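Local coordinates for Spermidine/putrescine ABC transporter, periplasmic binding protein (Treponema pallidum, PDB 2V84) that probably binds polyamines such as spermidine and putrescine in the periplasm as the receptor of an ABC transporter, at residues K42-E45 against Q51-Y54; Q46-Q51 against I276-E281. All blocks are in the same frame, centred on the assembly; numbering follows the deposited sequence.

Contact 1 (K42-E45 against Q51-Y54); sequences KKFE and QVVY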
loop_
_atom_site.group_PDB
_atom_site.type_symbol
_atom_site.label_atom_id
_atom_site.label_comp_id
_atom_site.label_asym_id
_atom_site.label_seq_id
_atom_site.Cartn_x
_atom_site.Cartn_y
_atom_site.Cartn_z
ATOM N N LYS A 42 5.456 2.273 21.758
ATOM C CA LYS A 42 5.558 2.375 23.215
ATOM C C LYS A 42 5.998 1.051 23.839
ATOM O O LYS A 42 6.811 1.040 24.758
ATOM C CB LYS A 42 4.215 2.797 23.861
ATOM C CG LYS A 42 3.370 3.842 23.112
ATOM C CD LYS A 42 3.223 5.171 23.885
ATOM C CE LYS A 42 4.169 6.265 23.354
ATOM N NZ LYS A 42 5.492 5.722 22.842
ATOM N N LYS A 43 5.452 -0.057 23.341
ATOM C CA LYS A 43 5.749 -1.388 23.868
ATOM C C LYS A 43 7.185 -1.790 23.621
ATOM O O LYS A 43 7.827 -2.353 24.498
ATOM C CB LYS A 43 4.791 -2.438 23.297
ATOM C CG LYS A 43 3.480 -2.514 24.046
ATOM C CD LYS A 43 2.373 -3.155 23.238
ATOM C CE LYS A 43 1.024 -2.756 23.816
ATOM N NZ LYS A 43 -0.024 -3.781 23.592
ATOM N N PHE A 44 7.681 -1.504 22.419
ATOM C CA PHE A 44 9.074 -1.772 22.063
ATOM C C PHE A 44 9.984 -0.910 22.923
ATOM O O PHE A 44 11.046 -1.357 23.356
ATOM C CB PHE A 44 9.293 -1.473 20.577
ATOM C CG PHE A 44 10.699 -1.716 20.094
ATOM C CD1 PHE A 44 11.134 -3.004 19.799
ATOM C CD2 PHE A 44 11.577 -0.653 19.901
ATOM C CE1 PHE A 44 12.418 -3.235 19.329
ATOM C CE2 PHE A 44 12.883 -0.887 19.434
ATOM C CZ PHE A 44 13.292 -2.188 19.148
ATOM N N GLU A 45 9.546 0.320 23.175
ATOM C CA GLU A 45 10.285 1.247 24.019
ATOM C C GLU A 45 10.333 0.749 25.459
ATOM O O GLU A 45 11.388 0.773 26.094
ATOM C CB GLU A 45 9.653 2.640 23.966
ATOM C CG GLU A 45 10.079 3.469 22.765
ATOM C CD GLU A 45 9.419 4.833 22.735
ATOM O OE1 GLU A 45 8.348 4.990 23.359
ATOM O OE2 GLU A 45 9.969 5.747 22.088
ATOM N N GLN A 51 14.271 4.332 22.955
ATOM C CA GLN A 51 13.283 5.252 22.405
ATOM C C GLN A 51 13.319 5.215 20.883
ATOM O O GLN A 51 14.358 4.921 20.287
ATOM C CB GLN A 51 13.513 6.677 22.907
ATOM C CG GLN A 51 13.540 6.807 24.419
ATOM C CD GLN A 51 14.392 7.962 24.861
ATOM O OE1 GLN A 51 15.485 7.776 25.415
ATOM N NE2 GLN A 51 13.913 9.174 24.604
ATOM N N VAL A 52 12.175 5.484 20.259
ATOM C CA VAL A 52 12.081 5.489 18.803
ATOM C C VAL A 52 11.848 6.919 18.300
ATOM O O VAL A 52 10.863 7.558 18.670
ATOM C CB VAL A 52 10.947 4.539 18.269
ATOM C CG1 VAL A 52 11.024 4.414 16.765
ATOM C CG2 VAL A 52 11.017 3.147 18.912
ATOM N N VAL A 53 12.766 7.423 17.477
ATOM C CA VAL A 53 12.495 8.621 16.678
ATOM C C VAL A 53 11.746 8.148 15.416
ATOM O O VAL A 53 12.320 7.465 14.553
ATOM C CB VAL A 53 13.800 9.409 16.340
ATOM C CG1 VAL A 53 13.511 10.608 15.456
ATOM C CG2 VAL A 53 14.493 9.886 17.619
ATOM N N TYR A 54 10.457 8.471 15.338
ATOM C CA TYR A 54 9.613 8.054 14.217
ATOM C C TYR A 54 9.316 9.267 13.341
ATOM O O TYR A 54 8.400 10.052 13.627
ATOM C CB TYR A 54 8.318 7.406 14.745
ATOM C CG TYR A 54 7.287 6.946 13.724
ATOM C CD1 TYR A 54 7.467 7.131 12.345
ATOM C CD2 TYR A 54 6.104 6.341 14.151
ATOM C CE1 TYR A 54 6.513 6.708 11.433
ATOM C CE2 TYR A 54 5.143 5.917 13.242
ATOM C CZ TYR A 54 5.356 6.107 11.889
ATOM O OH TYR A 54 4.390 5.698 11.003
#
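In the beta-alpha-beta unit made by strand 26-32, helix 38-48 and strand 51-57, Glu45 near the end of the helix reaches out to the start of the returning strand and takes hold of its backbone at Val52. The carboxylate oxygen Glu45 OE2 accepts the amide hydrogen of Val52 N at 2.9 Å, and the bond is nearly straight, with an N-H...O angle of 166°. OE2 uses its anti lone pair, the one pointing away from OE1; the other oxygen, Glu45 OE1, meets Lys42 NZ at 3.0 Å in a salt bridge whose hydrogen bond is weak. Beyond CG the glutamate chain is extended (chi2 179°), a shape that carries the acid across to the strand. Two polar partners, one at each oxygen, should hold the carboxylate's rotation and would be expected to stabilise its charged form. The strand is an outer one of a parallel sheet, and Gln51 and Val53 bond through their backbones to strand 26-32, while the Val52 amide turns to the helix. Beside the acid the contact is apolar. Val52 CG2 stands 4.0 Å from Phe44 CD2, the two side chains crossing at about a right angle, and the same methyl touches Glu45 CG at 4.0 Å. Leu27 and Leu29 of strand 26-32 extend this packing beneath the helix.

Contact 2 (Q46-Q51 against I276-E281); sequences QQYNVQ and INFFLE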
loop_
_atom_site.group_PDB
_atom_site.type_symbol
_atom_site.label_atom_id
_atom_site.label_comp_id
_atom_site.label_asym_id
_atom_site.label_seq_id
_atom_site.Cartn_x
_atom_site.Cartn_y
_atom_site.Cartn_z
ATOM N N GLN A 46 9.193 0.296 25.974
ATOM C CA GLN A 46 9.147 -0.210 27.335
ATOM C C GLN A 46 9.897 -1.535 27.473
ATOM O O GLN A 46 10.615 -1.739 28.450
ATOM C CB GLN A 46 7.708 -0.328 27.847
ATOM C CG GLN A 46 7.586 0.095 29.297
ATOM C CD GLN A 46 6.635 -0.769 30.104
ATOM O OE1 GLN A 46 5.490 -1.000 29.710
ATOM N NE2 GLN A 46 7.108 -1.244 31.251
ATOM N N GLN A 47 9.760 -2.419 26.488
ATOM C CA GLN A 47 10.414 -3.728 26.546
ATOM C C GLN A 47 11.940 -3.629 26.539
ATOM O O GLN A 47 12.605 -4.246 27.371
ATOM C CB GLN A 47 9.937 -4.651 25.421
ATOM C CG GLN A 47 10.710 -5.970 25.332
ATOM C CD GLN A 47 9.984 -7.028 24.526
ATOM O OE1 GLN A 47 8.913 -6.781 23.979
ATOM N NE2 GLN A 47 10.554 -8.222 24.468
ATOM N N TYR A 48 12.484 -2.840 25.616
ATOM C CA TYR A 48 13.928 -2.755 25.427
ATOM C C TYR A 48 14.596 -1.539 26.084
ATOM O O TYR A 48 15.804 -1.344 25.938
ATOM C CB TYR A 48 14.262 -2.812 23.929
ATOM C CG TYR A 48 13.927 -4.140 23.301
ATOM C CD1 TYR A 48 14.818 -5.202 23.374
ATOM C CD2 TYR A 48 12.711 -4.343 22.651
ATOM C CE1 TYR A 48 14.519 -6.424 22.812
ATOM C CE2 TYR A 48 12.400 -5.569 22.083
ATOM C CZ TYR A 48 13.309 -6.602 22.169
ATOM O OH TYR A 48 13.029 -7.824 21.621
ATOM N N ASN A 49 13.826 -0.737 26.818
ATOM C CA ASN A 49 14.357 0.491 27.437
ATOM C C ASN A 49 15.118 1.334 26.418
ATOM O O ASN A 49 16.275 1.710 26.620
ATOM C CB ASN A 49 15.226 0.170 28.661
ATOM C CG ASN A 49 14.416 0.033 29.925
ATOM O OD1 ASN A 49 13.201 0.257 29.930
ATOM N ND2 ASN A 49 15.079 -0.335 31.008
ATOM N N VAL A 50 14.451 1.574 25.293
ATOM C CA VAL A 50 14.990 2.368 24.204
ATOM C C VAL A 50 13.944 3.424 23.867
ATOM O O VAL A 50 12.866 3.426 24.450
ATOM C CB VAL A 50 15.301 1.481 22.965
ATOM C CG1 VAL A 50 16.406 0.486 23.283
ATOM C CG2 VAL A 50 14.042 0.757 22.479
ATOM N N GLN A 51 14.271 4.332 22.955
ATOM C CA GLN A 51 13.283 5.252 22.405
ATOM C C GLN A 51 13.319 5.215 20.883
ATOM O O GLN A 51 14.358 4.921 20.287
ATOM C CB GLN A 51 13.513 6.677 22.907
ATOM C CG GLN A 51 13.540 6.807 24.419
ATOM C CD GLN A 51 14.392 7.962 24.861
ATOM O OE1 GLN A 51 15.485 7.776 25.415
ATOM N NE2 GLN A 51 13.913 9.174 24.604
ATOM N N ILE A 276 12.058 -5.282 13.776
ATOM C CA ILE A 276 11.388 -6.120 12.786
ATOM C C ILE A 276 10.936 -7.428 13.444
ATOM O O ILE A 276 9.816 -7.905 13.224
ATOM C CB ILE A 276 12.348 -6.447 11.579
ATOM C CG1 ILE A 276 12.813 -5.142 10.897
ATOM C CG2 ILE A 276 11.676 -7.400 10.576
ATOM C CD1 ILE A 276 13.937 -5.348 9.860
ATOM N N ASN A 277 11.835 -8.009 14.241
ATOM C CA ASN A 277 11.529 -9.211 14.993
ATOM C C ASN A 277 10.340 -8.994 15.952
ATOM O O ASN A 277 9.465 -9.838 16.042
ATOM C CB ASN A 277 12.773 -9.714 15.739
ATOM C CG ASN A 277 12.629 -11.149 16.194
ATOM O OD1 ASN A 277 12.351 -12.030 15.389
ATOM N ND2 ASN A 277 12.811 -11.391 17.494
ATOM N N PHE A 278 10.308 -7.847 16.633
ATOM C CA PHE A 278 9.227 -7.482 17.563
ATOM C C PHE A 278 7.888 -7.329 16.813
ATOM O O PHE A 278 6.850 -7.847 17.230
ATOM C CB PHE A 278 9.620 -6.179 18.279
ATOM C CG PHE A 278 8.525 -5.558 19.114
ATOM C CD1 PHE A 278 7.621 -4.645 18.549
ATOM C CD2 PHE A 278 8.444 -5.818 20.481
ATOM C CE1 PHE A 278 6.616 -4.041 19.339
ATOM C CE2 PHE A 278 7.446 -5.215 21.278
ATOM C CZ PHE A 278 6.541 -4.330 20.702
ATOM N N PHE A 279 7.932 -6.635 15.693
ATOM C CA PHE A 279 6.726 -6.330 14.913
ATOM C C PHE A 279 6.068 -7.608 14.396
ATOM O O PHE A 279 4.838 -7.709 14.305
ATOM C CB PHE A 279 7.130 -5.404 13.770
ATOM C CG PHE A 279 5.985 -4.753 13.070
ATOM C CD1 PHE A 279 5.370 -3.616 13.608
ATOM C CD2 PHE A 279 5.542 -5.253 11.848
ATOM C CE1 PHE A 279 4.300 -3.002 12.932
ATOM C CE2 PHE A 279 4.488 -4.637 11.160
ATOM C CZ PHE A 279 3.865 -3.514 11.720
ATOM N N LEU A 280 6.907 -8.596 14.076
ATOM C CA LEU A 280 6.440 -9.891 13.581
ATOM C C LEU A 280 6.082 -10.908 14.679
ATOM O O LEU A 280 5.725 -12.038 14.361
ATOM C CB LEU A 280 7.454 -10.514 12.621
ATOM C CG LEU A 280 7.663 -9.799 11.272
ATOM C CD1 LEU A 280 8.765 -10.506 10.497
ATOM C CD2 LEU A 280 6.392 -9.698 10.455
ATOM N N GLU A 281 6.191 -10.515 15.947
ATOM C CA GLU A 281 5.621 -11.315 17.031
ATOM C C GLU A 281 4.107 -11.373 16.807
ATOM O O GLU A 281 3.504 -10.342 16.569
ATOM C CB GLU A 281 5.939 -10.691 18.387
ATOM C CG GLU A 281 6.029 -11.691 19.524
ATOM C CD GLU A 281 7.224 -12.630 19.423
ATOM O OE1 GLU A 281 8.387 -12.158 19.585
ATOM O OE2 GLU A 281 6.992 -13.852 19.226
HETATM O O HOH W 1 12.656 -8.541 19.028
#
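With CG anti to the backbone nitrogen in both residues (chi1 173° in Gln47, 171° in Phe278), the side chains of Gln47 and Phe278 are sent out from their helices and slide past one another in opposite directions. Gln47 stays extended beyond CG, and its amide oxygen arrives at the rim of the phenyl ring: Gln47 OE1 lies 3.4 Å from Phe278 CE2 and 3.7 Å from Phe278 CD2, in the plane of the ring. The amide plane is turned 69° from that of the ring. An oxygen placed there faces the slightly positive ring hydrogens instead of the pi cloud, a mildly favourable electrostatic approach although no hydrogen bond links the two segments directly. Tyr48 adds a looser apolar touch, its CE2 4.3 Å from Phe278 CD2, which lies at the tyrosine's edge, near the plane of that ring. One face of the same tyrosine is overlaid by Gln47 CG, 3.6 Å above the plane and displaced toward the rim, so neighbouring residues of one helix support each other as they meet the other. A water completes the join, 2.7 Å from Tyr48 OH and accepting from Asn277 ND2 at 3.2 Å. On the rest of the buried phenylalanine, Phe44 meets the ring edge-to-face, and His284 meets it as well. The two segments bury only 109 Å² between them, both sides summed, where a ring from the end of helix 269-279 packs beside the end of helix 38-48, the helix of a beta-alpha-beta unit, in the manner of the layered alpha/beta lobes of periplasmic solute-binding proteins.

From the N terminus, the chain runs through strand 26-32 into helix 38-48 and turns back at once into strand 51-57. Contact 1 closes this short loop, only five residues separating its two segments. The first segment of contact 2 runs from the end of helix 38-48 through that turn to Gln51, which both contacts share, and the chain meets it again 224 residues later at 276-281. The two loops cross: contact 2 begins inside the loop of contact 1 and closes far beyond it. The contact centres lie about 8 Å apart, and Phe278 CZ joins them, packing against Phe44 N and Lys43 CB. Together they tie the beta-alpha-beta unit at the edge of the parallel sheet to helix 269-279.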